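Local coordinates for WGR domain-containing protein (Bacteroides fragilis, PDB 2RA8) that is of unknown function but joins a WGR domain, a module thought to bind nucleic acid in some relatives, to a leucine-rich-repeat domain that may serve as a protein-binding scaffold, at residues L224-G229 and L257-A262; V267-F272 and M284-G289; W16-R21 and K51-L56. All coordinates share one frame; numbering follows the deposited sequence.

Contact 1: L224-G229 and L257-A262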
ATOM      1  N   LEU A 224     -17.676  -8.821 -14.135  1.00 18.22           N
ATOM      2  CA  LEU A 224     -16.987  -8.082 -15.187  1.00 24.43           C
ATOM      3  C   LEU A 224     -16.622  -6.737 -14.653  1.00 21.54           C
ATOM      4  O   LEU A 224     -17.491  -5.953 -14.295  1.00 16.87           O
ATOM      5  CB  LEU A 224     -17.877  -7.892 -16.420  1.00 24.84           C
ATOM      6  CG  LEU A 224     -17.347  -6.950 -17.518  1.00 16.63           C
ATOM      7  CD1 LEU A 224     -16.008  -7.450 -18.068  1.00 16.25           C
ATOM      8  CD2 LEU A 224     -18.375  -6.858 -18.647  1.00 25.11           C
ATOM      9  N   VAL A 225     -15.328  -6.471 -14.579  1.00 19.76           N
ATOM     10  CA  VAL A 225     -14.835  -5.195 -14.095  1.00 16.43           C
ATOM     11  C   VAL A 225     -13.848  -4.669 -15.098  1.00 18.82           C
ATOM     12  O   VAL A 225     -12.866  -5.337 -15.432  1.00 22.40           O
ATOM     13  CB  VAL A 225     -14.148  -5.332 -12.725  1.00 17.76           C
ATOM     14  CG1 VAL A 225     -13.458  -4.019 -12.348  1.00 10.66           C
ATOM     15  CG2 VAL A 225     -15.188  -5.673 -11.665  1.00 16.28           C
ATOM     16  N   LEU A 226     -14.117  -3.467 -15.597  1.00 22.82           N
ATOM     17  CA  LEU A 226     -13.258  -2.832 -16.582  1.00 22.84           C
ATOM     18  C   LEU A 226     -12.853  -1.456 -16.141  1.00 15.76           C
ATOM     19  O   LEU A 226     -13.707  -0.635 -15.796  1.00 24.42           O
ATOM     20  CB  LEU A 226     -13.985  -2.701 -17.929  1.00 21.57           C
ATOM     21  CG  LEU A 226     -14.497  -3.968 -18.629  1.00 24.33           C
ATOM     22  CD1 LEU A 226     -15.311  -3.570 -19.857  1.00 25.01           C
ATOM     23  CD2 LEU A 226     -13.326  -4.870 -19.018  1.00 18.50           C
ATOM     24  N   TYR A 227     -11.551  -1.196 -16.133  1.00 14.81           N
ATOM     25  CA  TYR A 227     -11.040   0.132 -15.780  1.00 18.25           C
ATOM     26  C   TYR A 227     -11.036   0.956 -17.063  1.00 17.77           C
ATOM     27  O   TYR A 227     -10.437   0.550 -18.065  1.00 23.64           O
ATOM     28  CB  TYR A 227      -9.604   0.037 -15.222  1.00 13.70           C
ATOM     29  CG  TYR A 227      -9.525  -0.378 -13.769  1.00 33.57           C
ATOM     30  CD1 TYR A 227     -10.112  -1.565 -13.325  1.00 15.69           C
ATOM     31  CD2 TYR A 227      -8.871   0.427 -12.836  1.00 23.94           C
ATOM     32  CE1 TYR A 227     -10.058  -1.937 -11.984  1.00 22.51           C
ATOM     33  CE2 TYR A 227      -8.805   0.068 -11.495  1.00 15.06           C
ATOM     34  CZ  TYR A 227      -9.403  -1.110 -11.080  1.00 36.47           C
ATOM     35  OH  TYR A 227      -9.373  -1.444  -9.753  1.00 26.67           O
ATOM     36  N   VAL A 228     -11.710   2.104 -17.044  1.00 26.22           N
ATOM     37  CA  VAL A 228     -11.783   2.967 -18.220  1.00 24.01           C
ATOM     38  C   VAL A 228     -10.493   3.707 -18.478  1.00 28.60           C
ATOM     39  O   VAL A 228      -9.990   3.733 -19.603  1.00 31.80           O
ATOM     40  CB  VAL A 228     -12.912   4.011 -18.080  1.00 24.84           C
ATOM     41  CG1 VAL A 228     -12.981   4.876 -19.343  1.00 18.49           C
ATOM     42  CG2 VAL A 228     -14.240   3.311 -17.845  1.00 23.12           C
ATOM     43  N   GLY A 229      -9.950   4.326 -17.437  1.00 22.78           N
ATOM     44  CA  GLY A 229      -8.713   5.066 -17.599  1.00 23.85           C
ATOM     45  C   GLY A 229      -8.952   6.353 -18.371  1.00 23.77           C
ATOM     46  O   GLY A 229     -10.098   6.742 -18.587  1.00 20.90           O
ATOM     47  N   LEU A 257     -21.075  -6.103 -11.931  1.00 14.61           N
ATOM     48  CA  LEU A 257     -20.692  -5.351 -13.121  1.00 20.62           C
ATOM     49  C   LEU A 257     -20.034  -4.067 -12.691  1.00 19.52           C
ATOM     50  O   LEU A 257     -20.531  -3.367 -11.805  1.00 23.37           O
ATOM     51  CB  LEU A 257     -21.906  -5.018 -13.983  1.00 23.35           C
ATOM     52  CG  LEU A 257     -21.679  -4.057 -15.172  1.00 24.09           C
ATOM     53  CD1 LEU A 257     -20.603  -4.596 -16.138  1.00 19.99           C
ATOM     54  CD2 LEU A 257     -23.002  -3.880 -15.898  1.00 24.24           C
ATOM     55  N   GLY A 258     -18.908  -3.756 -13.320  1.00 23.57           N
ATOM     56  CA  GLY A 258     -18.194  -2.543 -12.990  1.00 25.16           C
ATOM     57  C   GLY A 258     -17.485  -1.872 -14.153  1.00 23.73           C
ATOM     58  O   GLY A 258     -16.727  -2.503 -14.904  1.00 22.72           O
ATOM     59  N   ILE A 259     -17.776  -0.588 -14.325  1.00 19.61           N
ATOM     60  CA  ILE A 259     -17.127   0.234 -15.337  1.00 23.78           C
ATOM     61  C   ILE A 259     -16.604   1.271 -14.383  1.00 17.78           C
ATOM     62  O   ILE A 259     -17.350   2.113 -13.884  1.00 23.53           O
ATOM     63  CB  ILE A 259     -18.132   0.839 -16.339  1.00 28.01           C
ATOM     64  CG1 ILE A 259     -18.885  -0.285 -17.073  1.00 18.81           C
ATOM     65  CG2 ILE A 259     -17.393   1.715 -17.337  1.00 21.84           C
ATOM     66  CD1 ILE A 259     -17.984  -1.281 -17.773  1.00 17.29           C
ATOM     67  N   VAL A 260     -15.310   1.187 -14.115  1.00 18.18           N
ATOM     68  CA  VAL A 260     -14.675   2.030 -13.116  1.00 16.25           C
ATOM     69  C   VAL A 260     -13.534   2.863 -13.583  1.00 14.27           C
ATOM     70  O   VAL A 260     -13.123   2.803 -14.736  1.00 18.10           O
ATOM     71  CB  VAL A 260     -14.140   1.136 -11.974  1.00 14.47           C
ATOM     72  CG1 VAL A 260     -15.258   0.282 -11.408  1.00 26.29           C
ATOM     73  CG2 VAL A 260     -13.013   0.239 -12.505  1.00 19.76           C
ATOM     74  N   ASP A 261     -13.008   3.662 -12.661  1.00 18.22           N
ATOM     75  CA  ASP A 261     -11.851   4.497 -12.943  1.00 19.43           C
ATOM     76  C   ASP A 261     -12.021   5.389 -14.167  1.00 18.20           C
ATOM     77  O   ASP A 261     -11.103   5.531 -14.978  1.00 25.21           O
ATOM     78  CB  ASP A 261     -10.638   3.569 -13.103  1.00 18.84           C
ATOM     79  CG  ASP A 261      -9.326   4.321 -13.167  1.00 16.31           C
ATOM     80  OD1 ASP A 261      -9.055   5.133 -12.251  1.00 22.46           O
ATOM     81  OD2 ASP A 261      -8.571   4.084 -14.134  1.00 20.62           O
ATOM     82  N   ALA A 262     -13.195   6.008 -14.296  1.00 28.28           N
ATOM     83  CA  ALA A 262     -13.487   6.892 -15.429  1.00 22.30           C
ATOM     84  C   ALA A 262     -13.687   8.331 -15.005  1.00 30.79           C
ATOM     85  O   ALA A 262     -14.155   8.596 -13.897  1.00 26.77           O
ATOM     86  CB  ALA A 262     -14.744   6.404 -16.159  1.00 22.66           C
TER

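Contact 2: V267-F272 and M284-G289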
ATOM      1  N   VAL A 267     -21.806   9.187 -15.592  1.00 22.51           N
ATOM      2  CA  VAL A 267     -22.527   8.640 -16.736  1.00 29.34           C
ATOM      3  C   VAL A 267     -22.789   7.171 -16.534  1.00 24.33           C
ATOM      4  O   VAL A 267     -23.855   6.658 -16.910  1.00 24.10           O
ATOM      5  CB  VAL A 267     -21.728   8.815 -18.043  1.00 26.53           C
ATOM      6  CG1 VAL A 267     -22.633   8.548 -19.234  1.00 38.89           C
ATOM      7  CG2 VAL A 267     -21.142  10.216 -18.122  1.00 35.58           C
ATOM      8  N   VAL A 268     -21.816   6.486 -15.931  1.00 28.37           N
ATOM      9  CA  VAL A 268     -21.922   5.051 -15.669  1.00 22.32           C
ATOM     10  C   VAL A 268     -23.119   4.765 -14.800  1.00 24.42           C
ATOM     11  O   VAL A 268     -23.792   3.739 -14.960  1.00 26.08           O
ATOM     12  CB  VAL A 268     -20.609   4.508 -15.009  1.00 23.29           C
ATOM     13  CG1 VAL A 268     -20.721   3.015 -14.718  1.00 21.26           C
ATOM     14  CG2 VAL A 268     -19.421   4.772 -15.934  1.00 17.20           C
ATOM     15  N   VAL A 269     -23.413   5.677 -13.881  1.00 28.40           N
ATOM     16  CA  VAL A 269     -24.563   5.507 -13.011  1.00 26.09           C
ATOM     17  C   VAL A 269     -25.813   5.467 -13.862  1.00 24.02           C
ATOM     18  O   VAL A 269     -26.710   4.657 -13.634  1.00 36.01           O
ATOM     19  CB  VAL A 269     -24.674   6.664 -11.995  1.00 25.63           C
ATOM     20  CG1 VAL A 269     -25.907   6.475 -11.113  1.00 25.54           C
ATOM     21  CG2 VAL A 269     -23.413   6.737 -11.153  1.00 26.21           C
ATOM     22  N   GLU A 270     -25.871   6.345 -14.860  1.00 30.97           N
ATOM     23  CA  GLU A 270     -27.020   6.403 -15.753  1.00 29.72           C
ATOM     24  C   GLU A 270     -27.180   5.087 -16.500  1.00 27.70           C
ATOM     25  O   GLU A 270     -28.285   4.557 -16.624  1.00 25.83           O
ATOM     26  CB  GLU A 270     -26.849   7.547 -16.763  1.00 36.00           C
ATOM     27  CG  GLU A 270     -28.069   7.776 -17.639  1.00 49.84           C
ATOM     28  CD  GLU A 270     -27.776   8.655 -18.845  1.00 56.98           C
ATOM     29  OE1 GLU A 270     -27.278   9.784 -18.646  1.00 66.48           O
ATOM     30  OE2 GLU A 270     -28.045   8.213 -19.988  1.00 47.51           O
HETATM   31  N   MSE A 271     -26.069   4.551 -16.999  1.00 32.08           N
HETATM   32  CA  MSE A 271     -26.098   3.290 -17.734  1.00 32.44           C
HETATM   33  C   MSE A 271     -26.716   2.199 -16.917  1.00 36.38           C
HETATM   34  O   MSE A 271     -27.552   1.436 -17.410  1.00 36.55           O
HETATM   35  CB  MSE A 271     -24.689   2.875 -18.132  1.00 28.68           C
HETATM   36  CG  MSE A 271     -24.029   3.855 -19.063  1.00 30.56           C
HETATM   37 SE   MSE A 271     -22.331   3.223 -19.714  1.00 48.53          SE
HETATM   38  CE  MSE A 271     -21.792   4.812 -20.648  1.00 29.64           C
ATOM     39  N   PHE A 272     -26.304   2.111 -15.654  1.00 24.80           N
ATOM     40  CA  PHE A 272     -26.849   1.104 -14.760  1.00 27.49           C
ATOM     41  C   PHE A 272     -28.342   1.264 -14.630  1.00 32.03           C
ATOM     42  O   PHE A 272     -29.103   0.335 -14.905  1.00 32.93           O
ATOM     43  CB  PHE A 272     -26.206   1.208 -13.364  1.00 33.15           C
ATOM     44  CG  PHE A 272     -24.917   0.442 -13.223  1.00 34.29           C
ATOM     45  CD1 PHE A 272     -24.924  -0.943 -13.088  1.00 35.97           C
ATOM     46  CD2 PHE A 272     -23.695   1.102 -13.238  1.00 19.17           C
ATOM     47  CE1 PHE A 272     -23.731  -1.651 -12.971  1.00 15.60           C
ATOM     48  CE2 PHE A 272     -22.503   0.395 -13.121  1.00 16.21           C
ATOM     49  CZ  PHE A 272     -22.528  -0.980 -12.988  1.00 26.09           C
HETATM   50  N   MSE A 284     -23.180  -3.241  -7.923  1.00 22.53           N
HETATM   51  CA  MSE A 284     -23.011  -2.159  -8.884  1.00 24.93           C
HETATM   52  C   MSE A 284     -21.677  -1.569  -8.486  1.00 24.63           C
HETATM   53  O   MSE A 284     -21.515  -1.071  -7.380  1.00 25.34           O
HETATM   54  CB  MSE A 284     -24.115  -1.116  -8.724  1.00 20.36           C
HETATM   55  CG  MSE A 284     -23.990   0.068  -9.661  1.00 38.90           C
HETATM   56 SE   MSE A 284     -25.324   1.429  -9.291  1.00 45.29          SE
HETATM   57  CE  MSE A 284     -24.175   2.968  -9.224  1.00 41.14           C
ATOM     58  N   ASP A 285     -20.716  -1.633  -9.390  1.00 15.87           N
ATOM     59  CA  ASP A 285     -19.361  -1.164  -9.128  1.00 21.90           C
ATOM     60  C   ASP A 285     -19.090   0.099  -9.903  1.00 22.36           C
ATOM     61  O   ASP A 285     -18.979   0.071 -11.123  1.00 18.88           O
ATOM     62  CB  ASP A 285     -18.380  -2.257  -9.562  1.00 19.58           C
ATOM     63  CG  ASP A 285     -16.989  -2.095  -8.971  1.00 25.72           C
ATOM     64  OD1 ASP A 285     -16.595  -0.972  -8.574  1.00 16.32           O
ATOM     65  OD2 ASP A 285     -16.276  -3.119  -8.927  1.00 24.70           O
ATOM     66  N   ILE A 286     -18.997   1.217  -9.192  1.00 25.22           N
ATOM     67  CA  ILE A 286     -18.739   2.507  -9.806  1.00 22.08           C
ATOM     68  C   ILE A 286     -17.674   3.192  -9.005  1.00 22.97           C
ATOM     69  O   ILE A 286     -17.815   4.345  -8.606  1.00 19.76           O
ATOM     70  CB  ILE A 286     -20.009   3.379  -9.829  1.00 23.33           C
ATOM     71  CG1 ILE A 286     -20.632   3.435  -8.433  1.00 27.62           C
ATOM     72  CG2 ILE A 286     -21.011   2.805 -10.832  1.00 16.99           C
ATOM     73  CD1 ILE A 286     -21.550   4.622  -8.214  1.00 30.80           C
ATOM     74  N   SER A 287     -16.589   2.468  -8.775  1.00 24.64           N
ATOM     75  CA  SER A 287     -15.464   2.972  -7.997  1.00 21.27           C
ATOM     76  C   SER A 287     -14.344   3.558  -8.811  1.00 22.64           C
ATOM     77  O   SER A 287     -14.406   3.619 -10.040  1.00 26.38           O
ATOM     78  CB  SER A 287     -14.900   1.840  -7.145  1.00 29.82           C
ATOM     79  OG  SER A 287     -14.513   0.754  -7.967  1.00 25.90           O
ATOM     80  N   ALA A 288     -13.316   4.006  -8.096  1.00 19.77           N
ATOM     81  CA  ALA A 288     -12.099   4.566  -8.671  1.00 24.94           C
ATOM     82  C   ALA A 288     -12.211   5.723  -9.625  1.00 20.24           C
ATOM     83  O   ALA A 288     -11.212   6.088 -10.256  1.00 27.31           O
ATOM     84  CB  ALA A 288     -11.294   3.447  -9.331  1.00 18.12           C
ATOM     85  N   GLY A 289     -13.390   6.329  -9.742  1.00 21.83           N
ATOM     86  CA  GLY A 289     -13.539   7.438 -10.676  1.00 23.88           C
ATOM     87  C   GLY A 289     -13.973   8.769 -10.086  1.00 25.25           C
ATOM     88  O   GLY A 289     -14.017   8.946  -8.859  1.00 13.42           O
TER

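Contact 3: W16-R21 and K51-L56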
ATOM      1  N   TRP A  16      -5.761 -19.457   9.450  1.00 24.09           N
ATOM      2  CA  TRP A  16      -5.830 -18.733  10.706  1.00 17.81           C
ATOM      3  C   TRP A  16      -6.713 -19.573  11.590  1.00 28.54           C
ATOM      4  O   TRP A  16      -7.823 -19.934  11.194  1.00 20.56           O
ATOM      5  CB  TRP A  16      -6.459 -17.348  10.472  1.00 16.65           C
ATOM      6  CG  TRP A  16      -6.626 -16.496  11.701  1.00 22.81           C
ATOM      7  CD1 TRP A  16      -5.701 -15.649  12.253  1.00 26.03           C
ATOM      8  CD2 TRP A  16      -7.799 -16.403  12.518  1.00 14.16           C
ATOM      9  NE1 TRP A  16      -6.229 -15.031  13.366  1.00 20.37           N
ATOM     10  CE2 TRP A  16      -7.510 -15.472  13.551  1.00 19.33           C
ATOM     11  CE3 TRP A  16      -9.063 -17.007  12.475  1.00 13.01           C
ATOM     12  CZ2 TRP A  16      -8.447 -15.139  14.536  1.00 21.25           C
ATOM     13  CZ3 TRP A  16     -10.000 -16.673  13.459  1.00 14.06           C
ATOM     14  CH2 TRP A  16      -9.681 -15.742  14.477  1.00 16.98           C
ATOM     15  N   SER A  17      -6.222 -19.934  12.771  1.00 24.79           N
ATOM     16  CA  SER A  17      -7.020 -20.732  13.695  1.00 22.51           C
ATOM     17  C   SER A  17      -7.074 -20.062  15.039  1.00 24.11           C
ATOM     18  O   SER A  17      -6.148 -19.337  15.431  1.00 23.51           O
ATOM     19  CB  SER A  17      -6.460 -22.160  13.836  1.00 19.58           C
ATOM     20  OG  SER A  17      -5.260 -22.203  14.586  1.00 23.85           O
ATOM     21  N   ILE A  18      -8.176 -20.276  15.749  1.00 24.78           N
ATOM     22  CA  ILE A  18      -8.347 -19.681  17.063  1.00 23.31           C
ATOM     23  C   ILE A  18      -8.922 -20.668  18.036  1.00 25.68           C
ATOM     24  O   ILE A  18      -9.757 -21.508  17.687  1.00 22.23           O
ATOM     25  CB  ILE A  18      -9.238 -18.403  16.986  1.00 24.34           C
ATOM     26  CG1 ILE A  18      -9.252 -17.696  18.342  1.00 14.00           C
ATOM     27  CG2 ILE A  18     -10.652 -18.770  16.533  1.00 24.55           C
ATOM     28  CD1 ILE A  18      -9.864 -16.293  18.304  1.00 14.73           C
ATOM     29  N   ASP A  19      -8.460 -20.580  19.278  1.00 16.65           N
ATOM     30  CA  ASP A  19      -8.908 -21.483  20.331  1.00 16.78           C
ATOM     31  C   ASP A  19      -8.889 -20.747  21.632  1.00 25.88           C
ATOM     32  O   ASP A  19      -7.962 -19.972  21.887  1.00 27.75           O
ATOM     33  CB  ASP A  19      -7.965 -22.693  20.406  1.00 13.94           C
ATOM     34  CG  ASP A  19      -8.520 -23.828  21.259  1.00 30.27           C
ATOM     35  OD1 ASP A  19      -9.757 -23.949  21.386  1.00 35.84           O
ATOM     36  OD2 ASP A  19      -7.709 -24.615  21.790  1.00 43.94           O
ATOM     37  N   VAL A  20      -9.917 -20.946  22.454  1.00 19.56           N
ATOM     38  CA  VAL A  20      -9.952 -20.292  23.753  1.00 26.40           C
ATOM     39  C   VAL A  20      -9.798 -21.322  24.832  1.00 31.21           C
ATOM     40  O   VAL A  20     -10.582 -22.269  24.917  1.00 27.34           O
ATOM     41  CB  VAL A  20     -11.276 -19.525  24.010  1.00 30.53           C
ATOM     42  CG1 VAL A  20     -11.259 -18.937  25.427  1.00 26.49           C
ATOM     43  CG2 VAL A  20     -11.452 -18.405  22.998  1.00 23.43           C
ATOM     44  N   ARG A  21      -8.769 -21.161  25.655  1.00 28.12           N
ATOM     45  CA  ARG A  21      -8.534 -22.076  26.763  1.00 37.46           C
ATOM     46  C   ARG A  21      -8.391 -21.270  28.025  1.00 38.20           C
ATOM     47  O   ARG A  21      -7.378 -20.600  28.240  1.00 32.57           O
ATOM     48  CB  ARG A  21      -7.282 -22.922  26.514  1.00 37.42           C
ATOM     49  CG  ARG A  21      -7.502 -24.019  25.486  1.00 38.47           C
ATOM     50  CD  ARG A  21      -6.272 -24.890  25.318  1.00 65.68           C
ATOM     51  NE  ARG A  21      -6.498 -25.948  24.336  1.00 81.44           N
ATOM     52  CZ  ARG A  21      -5.611 -26.889  24.025  1.00 84.85           C
ATOM     53  NH1 ARG A  21      -4.426 -26.913  24.622  1.00 78.31           N
ATOM     54  NH2 ARG A  21      -5.912 -27.810  23.118  1.00 91.91           N
ATOM     55  N   LYS A  51     -15.427 -13.239  24.324  1.00 30.32           N
ATOM     56  CA  LYS A  51     -15.933 -12.061  23.633  1.00 25.57           C
ATOM     57  C   LYS A  51     -14.899 -11.567  22.658  1.00 26.42           C
ATOM     58  O   LYS A  51     -15.226 -11.123  21.556  1.00 21.15           O
ATOM     59  CB  LYS A  51     -16.279 -10.970  24.638  1.00 31.59           C
ATOM     60  N   ALA A  52     -13.635 -11.640  23.060  1.00 27.90           N
ATOM     61  CA  ALA A  52     -12.545 -11.200  22.199  1.00 30.82           C
ATOM     62  C   ALA A  52     -12.420 -12.116  21.008  1.00 29.75           C
ATOM     63  O   ALA A  52     -12.228 -11.659  19.882  1.00 28.81           O
ATOM     64  CB  ALA A  52     -11.232 -11.176  22.978  1.00 32.05           C
ATOM     65  N   ALA A  53     -12.531 -13.421  21.258  1.00 30.14           N
ATOM     66  CA  ALA A  53     -12.412 -14.424  20.202  1.00 21.80           C
ATOM     67  C   ALA A  53     -13.509 -14.257  19.190  1.00 28.20           C
ATOM     68  O   ALA A  53     -13.294 -14.429  17.989  1.00 30.23           O
ATOM     69  CB  ALA A  53     -12.449 -15.824  20.804  1.00 14.17           C
ATOM     70  N   GLY A  54     -14.696 -13.914  19.675  1.00 24.12           N
ATOM     71  CA  GLY A  54     -15.824 -13.716  18.789  1.00 28.40           C
ATOM     72  C   GLY A  54     -15.558 -12.604  17.796  1.00 26.62           C
ATOM     73  O   GLY A  54     -15.840 -12.746  16.604  1.00 25.12           O
ATOM     74  N   LYS A  55     -14.998 -11.496  18.275  1.00 21.05           N
ATOM     75  CA  LYS A  55     -14.714 -10.367  17.397  1.00 27.55           C
ATOM     76  C   LYS A  55     -13.655 -10.682  16.359  1.00 20.08           C
ATOM     77  O   LYS A  55     -13.739 -10.223  15.221  1.00 32.63           O
ATOM     78  CB  LYS A  55     -14.293  -9.141  18.220  1.00 29.61           C
ATOM     79  CG  LYS A  55     -15.372  -8.670  19.190  1.00 34.03           C
ATOM     80  CD  LYS A  55     -15.096  -7.273  19.730  1.00 43.40           C
ATOM     81  CE  LYS A  55     -15.266  -6.209  18.651  1.00 60.98           C
ATOM     82  NZ  LYS A  55     -15.092  -4.832  19.200  1.00 57.73           N
ATOM     83  N   LEU A  56     -12.653 -11.469  16.742  1.00 21.23           N
ATOM     84  CA  LEU A  56     -11.588 -11.838  15.814  1.00 25.04           C
ATOM     85  C   LEU A  56     -12.160 -12.694  14.704  1.00 27.26           C
ATOM     86  O   LEU A  56     -11.877 -12.480  13.522  1.00 24.09           O
ATOM     87  CB  LEU A  56     -10.498 -12.619  16.548  1.00 22.96           C
ATOM     88  CG  LEU A  56      -9.678 -11.827  17.577  1.00 40.60           C
ATOM     89  CD1 LEU A  56      -8.669 -12.736  18.253  1.00 31.73           C
ATOM     90  CD2 LEU A  56      -8.968 -10.676  16.879  1.00 24.48           C
TER

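Contact 1: L224-G229 and L257-A262
V260 lies against the ring of Y227, V228 reaches across to I259 and A262, and D261 brings its CB obliquely to the same ring, near CD2; V260, V228 and D261 are the residues most buried by this pairing of two parallel strands. The strands of 224-227 and 257-260 run 4.7 Å apart and almost exactly parallel. V260 CG2 sits 3.7 Å from the centroid of the Y227 ring, a CH-pi contact over one face, displaced toward the CD1 side of the rim. That methyl is placed by chi1 -55°, which sets CG2 between the backbone N and the carbonyl carbon, the position from which it meets the ring face. D261 CB approaches Y227 CD2 at 3.6 Å, the carboxylate plane turned 50° from the ring, while D261 OD1 accepts a hydrogen bond from L355 N near the C-terminus.

On the side of I259, V228 CG2 rests 3.6 Å from I259 CG2 and touches A262 CB. Farther back, L224 and L257, and likewise L226 and I259, run alongside each other in two ranks of leucine and isoleucine. G258 bears no side chain on the face where V225 and Y227 stand, and its carbonyl O receives L226 N. The backbone ladder continues with V228 N, which donates to V260 O at 2.8 Å and almost straight (176°), then G229 N reaches D261 O at 3.0 Å in a bent bond, from above the carbonyl plane. The main-chain bonds fix the register, and apolar groups pack both faces of the pair. The one charged side chain here, D261, is buried, and its OD1 is paired with the backbone N-H of L355.

Contact 2: V267-F272 and M284-G289
This contact closes a right-handed beta-alpha-beta unit of the leucine-rich-repeat domain, in which helix 265-274 leaves strand 256-260, crosses over and packs against the next parallel strand, 283-285. F272 and M284, a selenomethionine, carry most of it. M284 CG stands over the centre of the F272 ring, 3.5 Å from the centroid and only 2° off the normal, a nearly ideal CH-pi contact. The selenium follows over the same face, SE 4.5 Å from the centroid, making the Met-aromatic pair. An extended first half of the chain, CG anti to the backbone N (chi1 178°), carries the M284 side chain out to the ring before it bends at chi3, and CE then comes near V269 CG2. F246 meets the F272 ring edge-to-face.

I286 fills the other half of the interface. Its CG2 touches F272 CE2 at 3.6 Å, obliquely to the ring, and also V268 CG1 at 3.9 Å. No hydrogen bond spans the two segments; the side-chain contacts between them are apolar. D285 points away from the helix; its OD2 accepts from W256 NE1, and its OD1, bonded by N313 ND2, also takes S287 OG at 2.8 Å on the syn lone pair.

Contact 3: W16-R21 and K51-L56
The indole of W16 meets L56 across the gap between strand and helix: L56 CB lies 3.8 Å from W16 CZ2, at the far end of the six-membered ring and oblique to its plane, and the leucine chain stands roughly perpendicular to the tryptophan side chain. CH2 is equally near that methylene, so the benzo part of the indole makes the touch. With chi1 at 178°, W16 turns its CG directly away from its own amide nitrogen, which sends the ring system out from the strand toward the helix. Farther along the helix K60 makes a cation-pi contact with this indole, and V27 and Y29 of the neighbouring strand also pack against it.

I18 and V20 complete the row on the same side of the strand. I18 CD1 ends an extended chain and fits between A53 and L56: it is 3.6 Å from A53 CB and 3.8 Å from L56 CD1. V20 CG2 meets the same methyl, A53 CB, at 3.5 Å. The single methyl of A53 thus receives two strand residues, and the segment axes come within 9.2 Å, running nearly antiparallel at 170°. No hydrogen bond crosses, and the contacts between the segments are all between carbon atoms. D19, on the far side of the strand, instead forms a salt bridge with R21 from its OD2 to R21 NE. A helix laid over one face of an antiparallel sheet, with alternate strand residues as its seat, is the core of the WGR domain, here formed by strand 13-21 and helix 46-62.

Contact 3 comes first along the chain, in the N-terminal WGR domain, and contacts 1 and 2 follow in series within the leucine-rich-repeat domain. Contacts 1 and 2 lie 8 Å apart, centre to centre, and touch: strand 256-260 pairs with 223-227 in contact 1 and neighbours strand 283-285 of contact 2, with D261 N to S287 O a probable hydrogen bond between them. The two thus describe consecutive steps of one parallel sheet and the helix that covers it. Contact 3, in a separate antiparallel sheet, has its centre about 38 Å from that of contact 1, with no touch. The contacts thus belong to two separate cores, one in each domain.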